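Long-range contacts in beta-N-acetylhexosaminidase (Beutenbergia cavernae, PDB 5BU9), which probably hydrolyses terminal non-reducing N-acetyl-D-hexosamine residues from N-acetyl-beta-D-hexosaminides, as a member of glycosyl hydrolase family 3: residues A[180-185]-A[225-230]; A[132-137]-A[166-171]. All blocks are in the same frame, centred on the assembly; numbering follows the deposited sequence.

Contact 1. Residues A[180-185]-A[225-230]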
loop_
_atom_site.group_PDB
_atom_site.type_symbol
_atom_site.label_atom_id
_atom_site.label_comp_id
_atom_site.label_asym_id
_atom_site.label_seq_id
_atom_site.Cartn_x
_atom_site.Cartn_y
_atom_site.Cartn_z
ATOM N N GLU A 180 7.770 8.763 -1.690
ATOM C CA GLU A 180 7.077 8.545 -0.429
ATOM C C GLU A 180 6.980 7.063 -0.152
ATOM O O GLU A 180 7.084 6.254 -1.074
ATOM C CB GLU A 180 5.679 9.178 -0.436
ATOM C CG GLU A 180 5.676 10.644 0.066
ATOM C CD GLU A 180 6.016 10.786 1.565
ATOM O OE1 GLU A 180 6.040 11.948 2.053
ATOM O OE2 GLU A 180 6.248 9.749 2.254
ATOM N N THR A 181 6.780 6.712 1.116
ATOM C CA THR A 181 6.690 5.311 1.507
ATOM C C THR A 181 5.308 4.979 2.083
ATOM O O THR A 181 4.539 5.876 2.440
ATOM C CB THR A 181 7.771 4.971 2.528
ATOM O OG1 THR A 181 7.835 6.018 3.507
ATOM C CG2 THR A 181 9.139 4.848 1.820
ATOM N N VAL A 182 4.985 3.693 2.110
ATOM C CA VAL A 182 3.771 3.196 2.743
ATOM C C VAL A 182 4.154 2.171 3.796
ATOM O O VAL A 182 4.624 1.106 3.446
ATOM C CB VAL A 182 2.855 2.571 1.711
ATOM C CG1 VAL A 182 1.566 2.072 2.379
ATOM C CG2 VAL A 182 2.569 3.598 0.575
ATOM N N ILE A 183 3.997 2.466 5.082
ATOM C CA ILE A 183 4.399 1.452 6.068
ATOM C C ILE A 183 3.321 0.359 6.083
ATOM O O ILE A 183 2.130 0.653 5.943
ATOM C CB ILE A 183 4.660 2.081 7.464
ATOM C CG1 ILE A 183 3.444 2.826 7.979
ATOM C CG2 ILE A 183 5.827 3.063 7.393
ATOM C CD1 ILE A 183 3.604 3.216 9.417
ATOM N N LYS A 184 3.730 -0.901 6.182
ATOM C CA LYS A 184 2.786 -2.023 6.023
ATOM C C LYS A 184 3.209 -3.197 6.938
ATOM O O LYS A 184 4.383 -3.261 7.316
ATOM C CB LYS A 184 2.738 -2.429 4.556
ATOM C CG LYS A 184 4.043 -3.009 3.992
ATOM C CD LYS A 184 3.868 -3.196 2.491
ATOM C CE LYS A 184 4.950 -4.058 1.894
ATOM N NZ LYS A 184 4.854 -4.159 0.381
ATOM N N HIS A 185 2.304 -4.088 7.348
ATOM C CA HIS A 185 0.866 -4.066 7.079
ATOM C C HIS A 185 0.102 -3.979 8.395
ATOM O O HIS A 185 0.064 -4.943 9.151
ATOM C CB HIS A 185 0.409 -5.349 6.340
ATOM C CG HIS A 185 1.318 -5.793 5.239
ATOM N ND1 HIS A 185 2.588 -6.278 5.468
ATOM C CD2 HIS A 185 1.122 -5.868 3.897
ATOM C CE1 HIS A 185 3.141 -6.617 4.315
ATOM N NE2 HIS A 185 2.270 -6.387 3.344
ATOM N N ALA A 225 5.213 9.239 8.707
ATOM C CA ALA A 225 4.578 8.401 7.681
ATOM C C ALA A 225 3.330 9.076 7.087
ATOM O O ALA A 225 2.508 9.598 7.827
ATOM C CB ALA A 225 4.215 7.051 8.266
ATOM N N ALA A 226 3.209 9.069 5.761
ATOM C CA ALA A 226 2.136 9.767 5.051
ATOM C C ALA A 226 1.106 8.788 4.498
ATOM O O ALA A 226 0.018 9.195 4.086
ATOM C CB ALA A 226 2.716 10.603 3.919
ATOM N N PHE A 227 1.503 7.517 4.435
ATOM C CA PHE A 227 0.677 6.400 3.935
ATOM C C PHE A 227 0.877 5.201 4.851
ATOM O O PHE A 227 2.014 4.870 5.239
ATOM C CB PHE A 227 1.053 5.967 2.504
ATOM C CG PHE A 227 0.840 7.025 1.448
ATOM C CD1 PHE A 227 1.750 8.069 1.294
ATOM C CD2 PHE A 227 -0.253 6.948 0.574
ATOM C CE1 PHE A 227 1.565 9.053 0.312
ATOM C CE2 PHE A 227 -0.464 7.926 -0.408
ATOM C CZ PHE A 227 0.445 8.991 -0.544
ATOM N N VAL A 228 -0.226 4.538 5.173
ATOM C CA VAL A 228 -0.204 3.283 5.912
ATOM C C VAL A 228 -1.028 2.261 5.143
ATOM O O VAL A 228 -2.151 2.558 4.712
ATOM C CB VAL A 228 -0.750 3.444 7.347
ATOM C CG1 VAL A 228 -0.877 2.081 7.997
ATOM C CG2 VAL A 228 0.143 4.404 8.178
HETATM N N MSE A 229 -0.489 1.059 4.992
HETATM C CA MSE A 229 -1.252 -0.052 4.403
HETATM C C MSE A 229 -1.793 -1.011 5.473
HETATM O O MSE A 229 -1.096 -1.367 6.424
HETATM C CB MSE A 229 -0.405 -0.833 3.389
HETATM C CG MSE A 229 -1.104 -2.064 2.867
HETATM SE SE MSE A 229 -0.011 -3.084 1.614
HETATM C CE MSE A 229 -0.095 -1.904 0.121
ATOM N N THR A 230 -3.043 -1.419 5.312
ATOM C CA THR A 230 -3.701 -2.343 6.229
ATOM C C THR A 230 -3.644 -3.794 5.707
ATOM O O THR A 230 -3.661 -4.036 4.489
ATOM C CB THR A 230 -5.174 -1.954 6.437
ATOM O OG1 THR A 230 -5.788 -1.863 5.146
ATOM C CG2 THR A 230 -5.316 -0.585 7.200
HETATM O O HOH W 1 4.976 8.079 4.157
#
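Two neighbouring parallel strands of the TIM-type barrel of a family 3 glycoside hydrolase meet here, 180-185 beside 227-230, with Ile183 paired to Val228. Ile183 grips the partner backbone at both ends: its N donates to Phe227 O at 3.1 Å, well off the carbonyl plane, and its O accepts a nearly linear bond (176°) from Met229 N at 2.8 Å. On one face Ile183 CG1 and CD1 lie against Val228 CG2, and CD1 reaches on to Ala225 CB. The Val182 side chain crosses those of Phe227 and Met229 at a slant: CG2 presses on Phe227 CB at 3.4 Å, while CG1, anti to its backbone N (chi1 -179°), comes to 3.7 Å from Met229 CB. The selenomethionine Met229 runs alongside Lys184 and His185, its SE 3.8 Å from His185 CD2 and oblique to the ring; Lys184 CG covers one face of that imidazole. Ahead of strand 227-230, a water donates to Glu180 OE2 and Thr181 O and accepts from Ala226 N; Glu180 also pairs with Arg175. Lys184 NZ salt-bridges Glu81 and hydrogen-bonds Leu130 O; His185 ND1 bonds Asp135 OD2, while NE2 and Lys184 NZ bond a glycerol. The chemistry thus runs from a water bridge, through backbone bonds flanked by apolar side chains, to a polar end where the glycerol, probably from the crystallisation liquor, may mark a pocket.

Contact 2. Residues A[132-137]-A[166-171]; sequences PVMDVV and HANAFS
Pro132 and Met134, on the loop that leaves barrel strand 128-129, rest on one side of helix 160-176, so the contact ties a strand-to-helix connection of the TIM-type barrel to the helix it leads to. Apolar contacts dominate. Ala167 CB is the shared point: Pro132 CG approaches it to 3.5 Å, and Met134 touches it with CG and again with CE, each at 3.6 Å. The selenomethionine chain runs out nearly straight at chi2 and then bends at SE (chi3 80°), which lays the terminal methyl over the alanine. One turn further along the helix, the Phe170 and Pro132 side chains pass antiparallel, ring atom CD1 lying 3.7 Å from Pro132 CB; Phe170 also touches Trp117 of helix 107-123.

Polar atoms meet this surface without a hydrogen bond between loop and helix. Ala167 O, already taken by Ser171 N at 2.9 Å, sits 3.5 Å from Pro132 CG. Ser171 OG is satisfied by Thr181 OG1 of the next strand. Asn168 brings its amide oxygen to the end of Met134, the two side chains roughly perpendicular, with OD1 3.8 Å from CE. The tightest approach is Pro132 CD to Ser171 OG, at 3.3 Å.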
loop_
_atom_site.group_PDB
_atom_site.type_symbol
_atom_site.label_atom_id
_atom_site.label_comp_id
_atom_site.label_asym_id
_atom_site.label_seq_id
_atom_site.Cartn_x
_atom_site.Cartn_y
_atom_site.Cartn_z
ATOM N N PRO A 132 8.408 0.777 3.803
ATOM C CA PRO A 132 8.967 -0.431 4.407
ATOM C C PRO A 132 7.941 -1.266 5.163
ATOM O O PRO A 132 6.951 -0.747 5.665
ATOM C CB PRO A 132 10.008 0.132 5.372
ATOM C CG PRO A 132 9.349 1.447 5.859
ATOM C CD PRO A 132 8.602 1.969 4.664
ATOM N N VAL A 133 8.208 -2.561 5.247
ATOM C CA VAL A 133 7.526 -3.473 6.166
ATOM C C VAL A 133 7.857 -3.142 7.617
ATOM O O VAL A 133 9.005 -3.222 8.034
ATOM C CB VAL A 133 7.909 -4.927 5.856
ATOM C CG1 VAL A 133 7.459 -5.843 6.947
ATOM C CG2 VAL A 133 7.327 -5.355 4.525
HETATM N N MSE A 134 6.856 -2.784 8.403
HETATM C CA MSE A 134 7.095 -2.545 9.821
HETATM C C MSE A 134 6.424 -3.602 10.688
HETATM O O MSE A 134 6.242 -3.405 11.890
HETATM C CB MSE A 134 6.629 -1.149 10.207
HETATM C CG MSE A 134 7.356 -0.083 9.411
HETATM SE SE MSE A 134 7.240 1.681 10.212
HETATM C CE MSE A 134 8.631 1.453 11.572
ATOM N N ASP A 135 6.065 -4.718 10.057
ATOM C CA ASP A 135 5.558 -5.873 10.753
ATOM C C ASP A 135 6.664 -6.340 11.676
ATOM O O ASP A 135 7.826 -6.247 11.317
ATOM C CB ASP A 135 5.180 -7.006 9.780
ATOM C CG ASP A 135 4.016 -6.655 8.879
ATOM O OD1 ASP A 135 2.979 -6.141 9.380
ATOM O OD2 ASP A 135 4.150 -6.913 7.661
ATOM N N VAL A 136 6.320 -6.843 12.852
ATOM C CA VAL A 136 7.333 -7.393 13.740
ATOM C C VAL A 136 7.147 -8.895 13.858
ATOM O O VAL A 136 6.064 -9.343 14.196
ATOM C CB VAL A 136 7.283 -6.718 15.118
ATOM C CG1 VAL A 136 8.279 -7.346 16.024
ATOM C CG2 VAL A 136 7.596 -5.251 14.987
ATOM N N VAL A 137 8.196 -9.666 13.582
ATOM C CA VAL A 137 8.147 -11.116 13.719
ATOM C C VAL A 137 8.597 -11.411 15.161
ATOM O O VAL A 137 9.400 -10.678 15.710
ATOM C CB VAL A 137 9.005 -11.809 12.626
ATOM C CG1 VAL A 137 9.107 -13.301 12.833
ATOM C CG2 VAL A 137 8.399 -11.569 11.266
ATOM N N HIS A 166 15.185 0.960 11.617
ATOM C CA HIS A 166 15.606 0.653 10.273
ATOM C C HIS A 166 14.554 1.067 9.253
ATOM O O HIS A 166 14.903 1.707 8.251
ATOM C CB HIS A 166 15.991 -0.821 10.173
ATOM C CG HIS A 166 17.209 -1.138 10.977
ATOM N ND1 HIS A 166 17.154 -1.392 12.328
ATOM C CD2 HIS A 166 18.522 -1.139 10.646
ATOM C CE1 HIS A 166 18.379 -1.583 12.787
ATOM N NE2 HIS A 166 19.227 -1.434 11.787
ATOM N N ALA A 167 13.282 0.769 9.503
ATOM C CA ALA A 167 12.256 1.142 8.529
ATOM C C ALA A 167 12.190 2.657 8.410
ATOM O O ALA A 167 11.992 3.188 7.311
ATOM C CB ALA A 167 10.883 0.565 8.894
ATOM N N ASN A 168 12.387 3.363 9.519
ATOM C CA ASN A 168 12.318 4.827 9.468
ATOM C C ASN A 168 13.522 5.399 8.717
ATOM O O ASN A 168 13.427 6.453 8.084
ATOM C CB ASN A 168 12.239 5.439 10.871
ATOM C CG ASN A 168 10.884 5.261 11.501
ATOM O OD1 ASN A 168 9.916 4.909 10.819
ATOM N ND2 ASN A 168 10.799 5.501 12.811
ATOM N N ALA A 169 14.647 4.693 8.804
ATOM C CA ALA A 169 15.850 5.078 8.096
ATOM C C ALA A 169 15.570 4.900 6.610
ATOM O O ALA A 169 15.842 5.787 5.808
ATOM C CB ALA A 169 17.007 4.243 8.531
ATOM N N PHE A 170 14.969 3.758 6.267
ATOM C CA PHE A 170 14.641 3.418 4.875
ATOM C C PHE A 170 13.700 4.485 4.313
ATOM O O PHE A 170 13.941 5.020 3.246
ATOM C CB PHE A 170 14.042 1.991 4.825
ATOM C CG PHE A 170 13.535 1.528 3.463
ATOM C CD1 PHE A 170 12.266 1.882 3.008
ATOM C CD2 PHE A 170 14.279 0.636 2.700
ATOM C CE1 PHE A 170 11.780 1.413 1.802
ATOM C CE2 PHE A 170 13.791 0.160 1.497
ATOM C CZ PHE A 170 12.532 0.555 1.040
ATOM N N SER A 171 12.660 4.814 5.066
ATOM C CA SER A 171 11.693 5.827 4.661
ATOM C C SER A 171 12.392 7.162 4.425
ATOM O O SER A 171 12.158 7.826 3.412
ATOM C CB SER A 171 10.580 5.988 5.727
ATOM O OG SER A 171 9.711 4.872 5.768
#

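How the contacts relate
Both contacts are buried, but contact 1 lies near the centre of the chain, between two barrel strands, whereas contact 2 lies further out, between a loop and a helix of the surrounding layer. Their chemistry follows: contact 1 adds backbone hydrogen bonds and a bridging water to its apolar packing, whereas contact 2 has no hydrogen bond between its segments. Strand 180-186 directly follows helix 160-176, and the two contacts touch. Lys184 O probably accepts from Met134 N at 2.7 Å, Ile183 CG2 packs on Met134 SE, and Asp135 OD2 probably bonds His185 ND1 at 2.8 Å, so the 132-137 loop probably helps to orient the imidazole that meets the glycerol.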